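Local structure of lipopolysaccharide core heptose(I) kinase WaaP (Pseudomonas aeruginosa, 6DFL) at residues R138-L143 and R221-R226; V125-W130 and L215-T220; A148-D153 and C167-H172; H172-V177 and D181-V186. The protein phosphorylates the first heptose of the lipopolysaccharide core, using ATP and magnesium, and also acts as an autophosphorylating protein-tyrosine kinase. All coordinates share one frame; numbering follows the deposited sequence.

Contact 1 of 4, residues R138-L143 and R221-R226. With G9S (S-[2-({N-[(2S)-2-hydroxy-3,3-dimethyl-4-(phosphonooxy)butanoyl]-beta-alanyl}amino)ethyl] hexadecanethioate), chain C.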
# COMPACT_ATOMS: atom_id res chain seq x y z
N ARG A 138 12.37 11.22 2.35
CA ARG A 138 11.02 11.71 2.58
C ARG A 138 10.05 11.17 1.53
O ARG A 138 8.93 10.78 1.87
CB ARG A 138 11.01 13.24 2.60
CG ARG A 138 10.38 13.81 3.87
CD ARG A 138 10.46 15.33 3.96
NE ARG A 138 9.48 15.99 3.10
CZ ARG A 138 9.78 16.59 1.95
NH1 ARG A 138 8.82 17.15 1.23
NH2 ARG A 138 11.04 16.62 1.53
N LEU A 139 10.47 11.11 0.26
CA LEU A 139 9.64 10.46 -0.74
C LEU A 139 9.33 9.02 -0.35
O LEU A 139 8.18 8.57 -0.43
CB LEU A 139 10.32 10.47 -2.10
CG LEU A 139 9.43 9.80 -3.14
CD1 LEU A 139 8.07 10.49 -3.17
CD2 LEU A 139 10.07 9.83 -4.51
N LYS A 140 10.35 8.29 0.10
CA LYS A 140 10.15 6.91 0.50
C LYS A 140 9.08 6.81 1.58
O LYS A 140 8.07 6.13 1.40
CB LYS A 140 11.48 6.34 0.99
CG LYS A 140 11.43 4.89 1.38
CD LYS A 140 12.77 4.50 1.95
CE LYS A 140 12.78 3.05 2.34
NZ LYS A 140 13.99 2.81 3.18
N ARG A 141 9.28 7.52 2.69
CA ARG A 141 8.35 7.41 3.81
C ARG A 141 6.94 7.87 3.43
O ARG A 141 5.94 7.26 3.84
CB ARG A 141 8.90 8.18 5.00
CG ARG A 141 10.20 7.58 5.56
CD ARG A 141 10.64 8.32 6.82
NE ARG A 141 11.54 9.44 6.54
CZ ARG A 141 12.85 9.39 6.72
NH1 ARG A 141 13.44 8.28 7.16
NH2 ARG A 141 13.58 10.46 6.46
N ALA A 142 6.83 8.90 2.60
CA ALA A 142 5.51 9.32 2.14
C ALA A 142 4.80 8.21 1.37
O ALA A 142 3.59 8.04 1.51
CB ALA A 142 5.64 10.57 1.28
N LEU A 143 5.54 7.44 0.55
CA LEU A 143 4.91 6.34 -0.18
C LEU A 143 4.53 5.20 0.76
O LEU A 143 3.41 4.69 0.71
CB LEU A 143 5.85 5.84 -1.28
CG LEU A 143 5.93 6.80 -2.46
CD1 LEU A 143 7.13 6.49 -3.32
CD2 LEU A 143 4.67 6.70 -3.28
N ARG A 221 13.75 -1.25 9.67
CA ARG A 221 12.78 -1.64 10.68
C ARG A 221 11.82 -0.50 10.96
O ARG A 221 10.65 -0.73 11.27
CB ARG A 221 13.47 -2.05 11.98
CG ARG A 221 14.24 -3.34 11.89
CD ARG A 221 15.14 -3.45 13.08
NE ARG A 221 16.38 -4.13 12.77
CZ ARG A 221 17.56 -3.81 13.29
NH1 ARG A 221 17.66 -2.80 14.15
NH2 ARG A 221 18.65 -4.48 12.95
N ARG A 222 12.29 0.73 10.81
CA ARG A 222 11.46 1.87 11.16
C ARG A 222 10.49 2.22 10.05
O ARG A 222 9.37 2.68 10.33
CB ARG A 222 12.35 3.06 11.54
CG ARG A 222 12.84 2.95 12.97
CD ARG A 222 14.21 3.55 13.17
NE ARG A 222 15.25 2.61 12.79
CZ ARG A 222 16.03 2.74 11.73
NH1 ARG A 222 16.92 1.81 11.47
NH2 ARG A 222 15.92 3.81 10.94
N ASP A 223 10.87 2.01 8.79
CA ASP A 223 9.89 2.14 7.72
C ASP A 223 8.74 1.17 7.92
O ASP A 223 7.61 1.46 7.53
CB ASP A 223 10.55 1.91 6.36
CG ASP A 223 11.71 2.85 6.11
OD1 ASP A 223 11.67 4.03 6.55
OD2 ASP A 223 12.68 2.39 5.45
N LYS A 224 8.99 0.03 8.56
CA LYS A 224 7.90 -0.91 8.78
C LYS A 224 7.02 -0.49 9.96
O LYS A 224 5.79 -0.63 9.90
CB LYS A 224 8.46 -2.33 8.98
CG LYS A 224 9.23 -2.89 7.78
CD LYS A 224 9.96 -4.18 8.14
CE LYS A 224 11.09 -4.46 7.18
NZ LYS A 224 11.71 -5.79 7.46
N LEU A 225 7.63 0.01 11.05
CA LEU A 225 6.85 0.58 12.15
C LEU A 225 6.04 1.78 11.69
O LEU A 225 4.86 1.91 12.03
CB LEU A 225 7.76 0.96 13.33
CG LEU A 225 8.63 -0.15 13.92
CD1 LEU A 225 9.66 0.41 14.87
CD2 LEU A 225 7.75 -1.17 14.60
N ARG A 226 6.66 2.69 10.93
CA ARG A 226 5.89 3.75 10.30
C ARG A 226 4.68 3.18 9.58
O ARG A 226 3.57 3.68 9.73
CB ARG A 226 6.77 4.52 9.30
CG ARG A 226 7.45 5.75 9.86
CD ARG A 226 8.57 6.27 8.97
NE ARG A 226 9.61 6.92 9.77
CZ ARG A 226 10.84 6.44 9.95
NH1 ARG A 226 11.22 5.30 9.38
NH2 ARG A 226 11.71 7.11 10.71
C1 G9S C . 9.39 -4.35 14.18
C2 G9S C . 11.81 -4.33 14.89
C3 G9S C . 13.02 -5.09 15.42
C4 G9S C . 12.86 -5.72 16.79
C5 G9S C . 10.85 -5.70 18.49
C6 G9S C . 11.47 -3.46 19.77
C7 G9S C . 12.22 -3.07 21.02
C8 G9S C . 12.06 -2.74 18.59
C10 G9S C . 7.40 -6.17 11.96
C11 G9S C . 6.89 -7.39 11.23
C12 G9S C . 6.32 -7.11 9.86
C13 G9S C . 6.47 -5.69 9.36
C14 G9S C . 5.16 -4.91 9.13
C15 G9S C . 4.67 -4.81 7.69
C16 G9S C . 5.36 -3.81 6.78
N2 G9S C . 10.56 -5.04 14.68
C19 G9S C . 9.29 -4.21 12.69
C20 G9S C . 10.04 -3.06 19.96
C21 G9S C . 4.56 -3.23 5.62
C22 G9S C . 5.42 -2.72 4.46
C23 G9S C . 4.77 -2.51 3.13
C24 G9S C . 4.84 -1.10 2.58
C25 G9S C . 4.43 -0.82 1.14
C26 G9S C . 4.98 0.44 0.47
C27 G9S C . 6.30 0.31 -0.27
C28 G9S C . 6.69 1.48 -1.13
C29 G9S C . 6.83 1.25 -2.60
C30 G9S C . 11.60 -5.01 19.63
N3 G9S C . 11.46 -6.03 17.19
O2 G9S C . 11.89 -3.13 14.66
O3 G9S C . 6.72 -5.59 12.80
O4 G9S C . 9.68 -6.02 18.66
O5 G9S C . 12.92 -5.44 19.65
O6 G9S C . 12.24 -4.01 22.05
O8 G9S C . 12.74 -4.69 24.43
O9 G9S C . 10.84 -3.11 23.98
P1 G9S C . 12.23 -3.57 23.55
S1 G9S C . 9.12 -5.75 11.79
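Lys140 NZ is gripped by three acceptors. Across the contact it donates to Asp223 OD2 at 2.7 Å, a hydrogen bond within a salt bridge. It also bonds to Gly218 O and to an acidic side chain of another protein chain. The lysine reaches out because CG lies anti to the backbone N (chi1 -178°) and the chain stays extended beyond it. Its ammonium meets OD2 on the syn side, 34° out of the carboxylate plane. The other oxygen, Asp223 OD1, pairs with Arg226 NH1 at 3.1 Å, one turn along its own helix. Lys140, Asp223 and Arg226 thus form a salt-bridge network, and two cations share the buried carboxylate. Arg141 adds aliphatic cover. Its CD lies over one face of the Arg226 guanidinium, off-centre, 3.4 Å from Arg226 NE. The Arg141 guanidinium itself bonds to backbone of the other protein chain. Acidic side chains of that chain bind Arg226 and Arg222, so this basic cluster is part of the interface with it. Segment 221-226 also borders the acyl-phosphopantetheine ligand. Arg221 CB is 3.3 Å from G9S O2, and Leu225 CD2 is 3.6 Å from G9S C1. A basic surface beside this thioester is consistent with docking of an acyl carrier protein. The two helix axes approach to 10.3 Å at 39°, so the long polar side chains bridge the gap. Segment 138-143 is near the start of helix 137-156, and segment 221-226 opens helix 221-232. Beyond them, Leu225 packs on helix 236-242.

Contact 2 of 4, residues V125-W130 and L215-T220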
# COMPACT_ATOMS: atom_id res chain seq x y z
N VAL A 125 7.89 -1.81 -9.68
CA VAL A 125 8.78 -1.25 -10.68
C VAL A 125 9.45 0.01 -10.15
O VAL A 125 10.67 0.17 -10.21
CB VAL A 125 8.00 -0.97 -11.98
CG1 VAL A 125 8.85 -0.19 -12.96
CG2 VAL A 125 7.53 -2.28 -12.59
N PHE A 126 8.64 0.91 -9.59
CA PHE A 126 9.18 2.17 -9.07
C PHE A 126 10.25 1.94 -8.02
O PHE A 126 11.22 2.70 -7.96
CB PHE A 126 8.06 3.02 -8.49
CG PHE A 126 8.50 4.40 -8.18
CD1 PHE A 126 8.66 5.32 -9.20
CD2 PHE A 126 8.77 4.79 -6.87
CE1 PHE A 126 9.06 6.61 -8.91
CE2 PHE A 126 9.17 6.07 -6.60
CZ PHE A 126 9.32 6.99 -7.61
N SER A 127 10.10 0.92 -7.19
CA SER A 127 11.07 0.63 -6.14
C SER A 127 12.02 -0.50 -6.50
O SER A 127 12.86 -0.88 -5.67
CB SER A 127 10.35 0.31 -4.83
OG SER A 127 9.56 -0.86 -4.96
N GLN A 128 11.90 -1.05 -7.72
CA GLN A 128 12.77 -2.08 -8.29
C GLN A 128 14.18 -2.12 -7.71
O GLN A 128 14.65 -3.18 -7.30
CB GLN A 128 12.87 -1.87 -9.80
CG GLN A 128 12.46 -3.04 -10.64
CD GLN A 128 12.38 -2.65 -12.11
OE1 GLN A 128 12.44 -1.46 -12.45
NE2 GLN A 128 12.25 -3.65 -12.99
N ASP A 129 14.85 -0.96 -7.67
CA ASP A 129 16.27 -0.88 -7.34
C ASP A 129 16.54 0.18 -6.29
O ASP A 129 17.54 0.89 -6.34
CB ASP A 129 17.11 -0.60 -8.59
CG ASP A 129 16.41 0.35 -9.56
OD1 ASP A 129 15.99 1.45 -9.11
OD2 ASP A 129 16.30 -0.01 -10.77
N TRP A 130 15.64 0.29 -5.31
CA TRP A 130 15.89 1.15 -4.15
C TRP A 130 17.05 0.64 -3.31
O TRP A 130 17.73 1.43 -2.65
CB TRP A 130 14.64 1.26 -3.28
CG TRP A 130 13.64 2.22 -3.79
CD1 TRP A 130 13.68 2.91 -4.97
CD2 TRP A 130 12.44 2.62 -3.13
NE1 TRP A 130 12.57 3.71 -5.09
CE2 TRP A 130 11.80 3.56 -3.97
CE3 TRP A 130 11.85 2.28 -1.91
CZ2 TRP A 130 10.59 4.16 -3.62
CZ3 TRP A 130 10.65 2.87 -1.57
CH2 TRP A 130 10.02 3.80 -2.43
N LEU A 215 9.87 -7.06 0.50
CA LEU A 215 11.06 -7.46 1.24
C LEU A 215 12.37 -7.02 0.61
O LEU A 215 13.42 -7.14 1.25
CB LEU A 215 11.09 -8.98 1.41
CG LEU A 215 9.86 -9.52 2.11
CD1 LEU A 215 9.95 -11.02 2.22
CD2 LEU A 215 9.68 -8.84 3.50
N ASP A 216 12.35 -6.48 -0.61
CA ASP A 216 13.57 -6.28 -1.38
C ASP A 216 13.77 -4.82 -1.77
O ASP A 216 14.48 -4.54 -2.74
CB ASP A 216 13.54 -7.18 -2.62
CG ASP A 216 14.88 -7.27 -3.30
OD1 ASP A 216 15.85 -7.69 -2.64
OD2 ASP A 216 14.95 -6.90 -4.49
N ILE A 217 13.18 -3.88 -1.05
CA ILE A 217 13.31 -2.49 -1.41
C ILE A 217 14.02 -1.68 -0.34
O ILE A 217 14.01 -0.44 -0.39
CB ILE A 217 11.94 -1.88 -1.75
CG1 ILE A 217 11.04 -1.88 -0.51
CG2 ILE A 217 11.29 -2.64 -2.91
CD1 ILE A 217 9.67 -1.36 -0.79
N GLY A 218 14.64 -2.34 0.63
CA GLY A 218 15.40 -1.61 1.64
C GLY A 218 14.54 -0.91 2.68
O GLY A 218 14.86 0.21 3.09
N LEU A 219 13.47 -1.55 3.12
CA LEU A 219 12.69 -1.00 4.23
C LEU A 219 13.45 -1.24 5.52
O LEU A 219 13.70 -2.39 5.90
CB LEU A 219 11.31 -1.63 4.30
CG LEU A 219 10.38 -1.46 3.08
CD1 LEU A 219 9.05 -2.13 3.29
CD2 LEU A 219 10.19 -0.02 2.70
N THR A 220 13.80 -0.15 6.21
CA THR A 220 14.36 -0.27 7.54
C THR A 220 13.30 -0.84 8.48
O THR A 220 12.12 -0.91 8.15
CB THR A 220 14.84 1.09 8.05
OG1 THR A 220 13.72 1.85 8.56
CG2 THR A 220 15.53 1.86 6.92
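Trp130 and Ile217 lie side by side and point the same way. Ile217 O lies near the plane of the indole at its edge, 3.8 Å from Trp130 CE3; it comes nearer, 3.4 Å, to Trp130 CB. Trp130 CE3 is 4.2 Å from Ile217 CB, a looser apolar touch. Ser127 is the third member. Its CB lies 3.5 Å above the plane of the Trp130 ring, over its centre. With chi1 of 63°, Ser127 OG can bond back to Leu123 O in its own helix while lying 3.2 Å from Ile217 CG2. The hydroxyl is therefore not lost to its apolar neighbour. The short helix 123-127 follows strand 120-122, on the way from the five-stranded N-terminal sheet to the long helix 137-156 of the kinase C-lobe. Trp130 packs on that long helix through Lys140 and Leu143. Segment 215-220 is the linker from helix 200-212 to helix 221-232. Thr220 is the N-cap of the latter, its OG1 accepting from Asp223 N. Ile217 and Leu219 on this linker also line the pocket of the bound acyl-phosphopantetheine, and the side chain of Ile217 is about 4 Å from that ligand.

Contact 3 of 4, residues A148-D153 and C167-H172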
# COMPACT_ATOMS: atom_id res chain seq x y z
N ALA A 148 -0.04 2.52 3.60
CA ALA A 148 -0.64 2.29 4.91
C ALA A 148 -2.03 2.93 5.00
O ALA A 148 -2.98 2.29 5.44
CB ALA A 148 0.28 2.81 5.99
N ARG A 149 -2.19 4.15 4.49
CA ARG A 149 -3.50 4.79 4.57
C ARG A 149 -4.52 4.10 3.68
O ARG A 149 -5.69 3.93 4.07
CB ARG A 149 -3.41 6.27 4.21
CG ARG A 149 -2.91 7.15 5.35
CD ARG A 149 -3.03 8.63 5.02
NE ARG A 149 -2.45 8.99 3.72
CZ ARG A 149 -1.23 9.51 3.56
NH1 ARG A 149 -0.46 9.72 4.62
NH2 ARG A 149 -0.79 9.80 2.33
N MSE A 150 -4.13 3.73 2.47
CA MSE A 150 -5.09 3.19 1.53
C MSE A 150 -5.55 1.83 1.98
O MSE A 150 -6.75 1.54 1.98
CB MSE A 150 -4.50 3.13 0.15
CG MSE A 150 -4.29 4.48 -0.48
SE MSE A 150 -3.68 4.21 -2.31
CE MSE A 150 -5.25 3.40 -3.10
N VAL A 151 -4.60 1.00 2.40
CA VAL A 151 -4.94 -0.36 2.83
C VAL A 151 -5.79 -0.32 4.09
O VAL A 151 -6.88 -0.91 4.14
CB VAL A 151 -3.64 -1.18 3.02
CG1 VAL A 151 -3.92 -2.55 3.61
CG2 VAL A 151 -2.89 -1.33 1.70
N GLY A 152 -5.32 0.39 5.12
CA GLY A 152 -6.18 0.68 6.26
C GLY A 152 -7.55 1.18 5.85
O GLY A 152 -8.57 0.65 6.31
N ASP A 153 -7.60 2.17 4.95
CA ASP A 153 -8.89 2.69 4.49
C ASP A 153 -9.71 1.61 3.81
O ASP A 153 -10.92 1.46 4.08
CB ASP A 153 -8.68 3.87 3.54
CG ASP A 153 -8.66 5.23 4.28
OD1 ASP A 153 -8.63 5.23 5.52
OD2 ASP A 153 -8.67 6.28 3.60
N CYS A 167 2.85 -4.22 -6.43
CA CYS A 167 2.64 -4.00 -7.85
C CYS A 167 1.19 -3.60 -8.16
O CYS A 167 0.94 -3.01 -9.21
CB CYS A 167 3.07 -5.22 -8.68
SG CYS A 167 2.35 -6.82 -8.35
N HIS A 168 0.24 -3.86 -7.26
CA HIS A 168 -1.13 -3.46 -7.52
C HIS A 168 -1.44 -2.07 -7.00
O HIS A 168 -2.62 -1.72 -6.84
CB HIS A 168 -2.10 -4.49 -6.94
CG HIS A 168 -2.07 -5.77 -7.69
ND1 HIS A 168 -2.18 -7.00 -7.08
CD2 HIS A 168 -1.89 -6.02 -9.02
CE1 HIS A 168 -2.10 -7.95 -7.99
NE2 HIS A 168 -1.94 -7.38 -9.18
N PHE A 169 -0.41 -1.26 -6.76
CA PHE A 169 -0.59 0.15 -6.42
C PHE A 169 0.09 0.97 -7.51
O PHE A 169 1.28 0.79 -7.77
CB PHE A 169 -0.01 0.46 -5.04
CG PHE A 169 -0.78 -0.16 -3.93
CD1 PHE A 169 -1.78 0.56 -3.28
CD2 PHE A 169 -0.53 -1.47 -3.55
CE1 PHE A 169 -2.51 -0.01 -2.28
CE2 PHE A 169 -1.27 -2.05 -2.54
CZ PHE A 169 -2.26 -1.31 -1.91
N LEU A 170 -0.67 1.86 -8.14
CA LEU A 170 -0.17 2.67 -9.23
C LEU A 170 0.23 4.05 -8.71
O LEU A 170 -0.58 4.74 -8.07
CB LEU A 170 -1.21 2.78 -10.33
CG LEU A 170 -1.47 1.43 -11.02
CD1 LEU A 170 -2.13 1.61 -12.38
CD2 LEU A 170 -0.20 0.59 -11.14
N LEU A 171 1.47 4.42 -8.95
CA LEU A 171 1.91 5.79 -8.76
C LEU A 171 1.63 6.57 -10.04
O LEU A 171 1.92 6.09 -11.15
CB LEU A 171 3.40 5.82 -8.42
CG LEU A 171 4.04 7.19 -8.43
CD1 LEU A 171 3.62 8.02 -7.21
CD2 LEU A 171 5.53 6.99 -8.47
N HIS A 172 1.04 7.75 -9.90
CA HIS A 172 0.59 8.50 -11.07
C HIS A 172 1.70 9.40 -11.58
O HIS A 172 2.21 10.25 -10.84
CB HIS A 172 -0.66 9.30 -10.73
CG HIS A 172 -1.91 8.47 -10.75
ND1 HIS A 172 -2.62 8.24 -11.90
CD2 HIS A 172 -2.54 7.80 -9.77
CE1 HIS A 172 -3.66 7.47 -11.63
NE2 HIS A 172 -3.63 7.19 -10.34
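The Phe169 ring is met from segment 148-153 of helix 137-156 by two side chains. At its edge, near the ring plane, lies the selenium of Met150, modelled as selenomethionine. SE is 5.4 Å from the ring centroid and 84° off the ring normal, and 4.2 Å from Phe169 CD1. This is a Met-aromatic contact of the edge type. The second partner, Val151 CG2, comes in obliquely and touches Phe169 CZ at 3.7 Å. The valine and the phenylalanine cross at about a right angle. Consecutive residues of the helix therefore address one ring, Met150 near CD1 and Val151 at the far end. The phenylalanine reaches them from the strand with CG anti to its carbonyl carbon (chi1 -69°). Further apolar cover comes from Val186, which touches Phe169, and from Leu184 and Val186, which touch Met150. Val151 packs also on Tyr231 of helix 221-232. The contact joins helix 137-156 to strand 169-172, which follows what is probably the catalytic loop, around Asp163. The chemistry between the segments is apolar throughout. Dispersion should carry most of it, with perhaps a small electrostatic gain where the selenium, in place of the sulfur of methionine, faces the hydrogen-bearing ring edge.

Contact 4 of 4, residues H172-V177 and D181-V186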
# COMPACT_ATOMS: atom_id res chain seq x y z
N HIS A 172 1.04 7.75 -9.90
CA HIS A 172 0.59 8.50 -11.07
C HIS A 172 1.70 9.40 -11.58
O HIS A 172 2.21 10.25 -10.84
CB HIS A 172 -0.66 9.30 -10.73
CG HIS A 172 -1.91 8.47 -10.75
ND1 HIS A 172 -2.62 8.24 -11.90
CD2 HIS A 172 -2.54 7.80 -9.77
CE1 HIS A 172 -3.66 7.47 -11.63
NE2 HIS A 172 -3.63 7.19 -10.34
N THR A 173 2.07 9.22 -12.85
CA THR A 173 3.19 9.93 -13.47
C THR A 173 2.76 11.01 -14.44
O THR A 173 3.58 11.49 -15.23
CB THR A 173 4.12 8.94 -14.19
OG1 THR A 173 3.35 8.19 -15.13
CG2 THR A 173 4.77 8.01 -13.19
N ASP A 174 1.48 11.41 -14.43
CA ASP A 174 1.06 12.55 -15.24
C ASP A 174 1.64 13.87 -14.75
O ASP A 174 1.52 14.88 -15.46
CB ASP A 174 -0.47 12.62 -15.29
CG ASP A 174 -1.11 12.39 -13.92
OD1 ASP A 174 -0.81 13.14 -12.95
OD2 ASP A 174 -1.92 11.44 -13.82
N LYS A 175 2.24 13.89 -13.58
CA LYS A 175 2.88 15.06 -13.01
C LYS A 175 4.19 14.61 -12.38
O LYS A 175 4.36 13.41 -12.09
CB LYS A 175 2.00 15.74 -11.95
CG LYS A 175 0.95 16.69 -12.52
CD LYS A 175 -0.31 16.72 -11.66
CE LYS A 175 -0.01 17.02 -10.18
NZ LYS A 175 0.35 18.44 -9.91
N PRO A 176 5.14 15.51 -12.17
CA PRO A 176 6.35 15.12 -11.45
C PRO A 176 6.01 14.70 -10.03
O PRO A 176 5.14 15.28 -9.38
CB PRO A 176 7.22 16.37 -11.48
CG PRO A 176 6.28 17.48 -11.77
CD PRO A 176 5.20 16.91 -12.62
N VAL A 177 6.70 13.67 -9.56
CA VAL A 177 6.42 13.05 -8.27
C VAL A 177 7.41 13.59 -7.25
O VAL A 177 8.63 13.57 -7.47
CB VAL A 177 6.51 11.52 -8.38
CG1 VAL A 177 6.44 10.88 -7.01
CG2 VAL A 177 5.40 11.00 -9.28
N ASP A 181 3.70 15.83 -3.14
CA ASP A 181 2.67 15.80 -4.17
C ASP A 181 2.85 14.52 -4.99
O ASP A 181 3.78 14.41 -5.79
CB ASP A 181 2.75 17.04 -5.03
CG ASP A 181 1.49 17.29 -5.80
OD1 ASP A 181 0.46 17.61 -5.14
OD2 ASP A 181 1.51 17.15 -7.05
N PHE A 182 1.95 13.55 -4.76
CA PHE A 182 1.86 12.31 -5.53
C PHE A 182 0.54 11.63 -5.18
O PHE A 182 0.05 11.77 -4.06
CB PHE A 182 3.02 11.36 -5.24
CG PHE A 182 3.04 10.82 -3.84
CD1 PHE A 182 3.74 11.49 -2.84
CD2 PHE A 182 2.38 9.65 -3.52
CE1 PHE A 182 3.77 11.00 -1.53
CE2 PHE A 182 2.41 9.15 -2.21
CZ PHE A 182 3.10 9.83 -1.21
N ARG A 183 -0.03 10.90 -6.14
CA ARG A 183 -1.25 10.16 -5.87
C ARG A 183 -1.11 8.70 -6.31
O ARG A 183 -0.50 8.40 -7.34
CB ARG A 183 -2.46 10.79 -6.54
CG ARG A 183 -2.37 10.93 -8.03
CD ARG A 183 -3.55 11.70 -8.55
NE ARG A 183 -3.53 11.76 -10.01
CZ ARG A 183 -4.35 11.08 -10.80
NH1 ARG A 183 -5.28 10.28 -10.28
NH2 ARG A 183 -4.24 11.20 -12.12
N LEU A 184 -1.68 7.82 -5.50
CA LEU A 184 -1.70 6.39 -5.74
C LEU A 184 -3.10 5.97 -6.18
O LEU A 184 -4.08 6.68 -5.95
CB LEU A 184 -1.28 5.62 -4.50
CG LEU A 184 0.16 5.88 -4.04
CD1 LEU A 184 0.54 4.99 -2.88
CD2 LEU A 184 1.15 5.70 -5.19
N SER A 185 -3.17 4.84 -6.89
CA SER A 185 -4.41 4.12 -7.11
C SER A 185 -4.15 2.64 -6.86
O SER A 185 -3.11 2.11 -7.27
CB SER A 185 -4.95 4.31 -8.52
OG SER A 185 -5.14 5.67 -8.80
N VAL A 186 -5.07 1.99 -6.17
CA VAL A 186 -5.01 0.54 -6.03
C VAL A 186 -5.74 -0.09 -7.21
O VAL A 186 -6.80 0.39 -7.63
CB VAL A 186 -5.61 0.10 -4.69
CG1 VAL A 186 -7.05 0.62 -4.53
CG2 VAL A 186 -5.55 -1.44 -4.56
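The buried imidazole of His172 is the tight part of this contact. The Arg183 guanidinium lies flat on one of its faces, with centres 3.6 Å apart and planes at 11°, though the arginine is itself exposed to solvent. The extended Arg183 chain, with CG between the backbone N and the carbonyl carbon (chi1 58°), carries it there. At the ring edge, His172 NE2 shares a 2.6 Å hydrogen bond with the buried Ser185 OG; either atom could be the donor, and the angle of 167° is nearly straight. The backbone joins in through His172 N to Arg183 O, 3.1 Å. The outer side is looser. Asp174 OD2 accepts from Arg183 NH2 at 2.9 Å in a salt bridge, but the bond is bent and NH2 is tilted from the carboxylate plane. Lys175 NZ reaches Asp181 OD2 only weakly, at 3.3 Å, and both residues are exposed. Val177 CG1 touches Phe182 CB at 3.9 Å, while the Phe182 ring turns inward to Ala142, Leu143 and Ala146 of helix 137-156. Strands 169-172 and 184-186 and their connection form a beta hairpin. In the protein kinase fold such a hairpin joins the catalytic loop to the metal-binding segment.

How the contacts relate
Helix 137-156 ties the set together, serving contacts 1 and 3 with different parts of its length. Contacts 1 and 2 have centres 11 Å apart, and Lys224 CE packs on Leu219 O at 3.6 Å. Both contribute residues to the pocket of the bound acyl-phosphopantetheine. Contacts 3 and 4 are also 11 Å apart. They share His172 and neighbouring strands, with Leu170 N probably bonded to Ser185 O at 2.6 Å. Contact 4 meets contact 1 where Leu139 CD1 touches Val177 CG1 at 4.2 Å. Contact 2 reaches contact 3 through Phe126 CE1 and Leu171 CD2, 3.6 Å apart. The Phe169 side chain of contact 3 is about 9 Å from that of Asp163, the likely active-site residue, whereas contacts 1, 2 and 4 lie away from it.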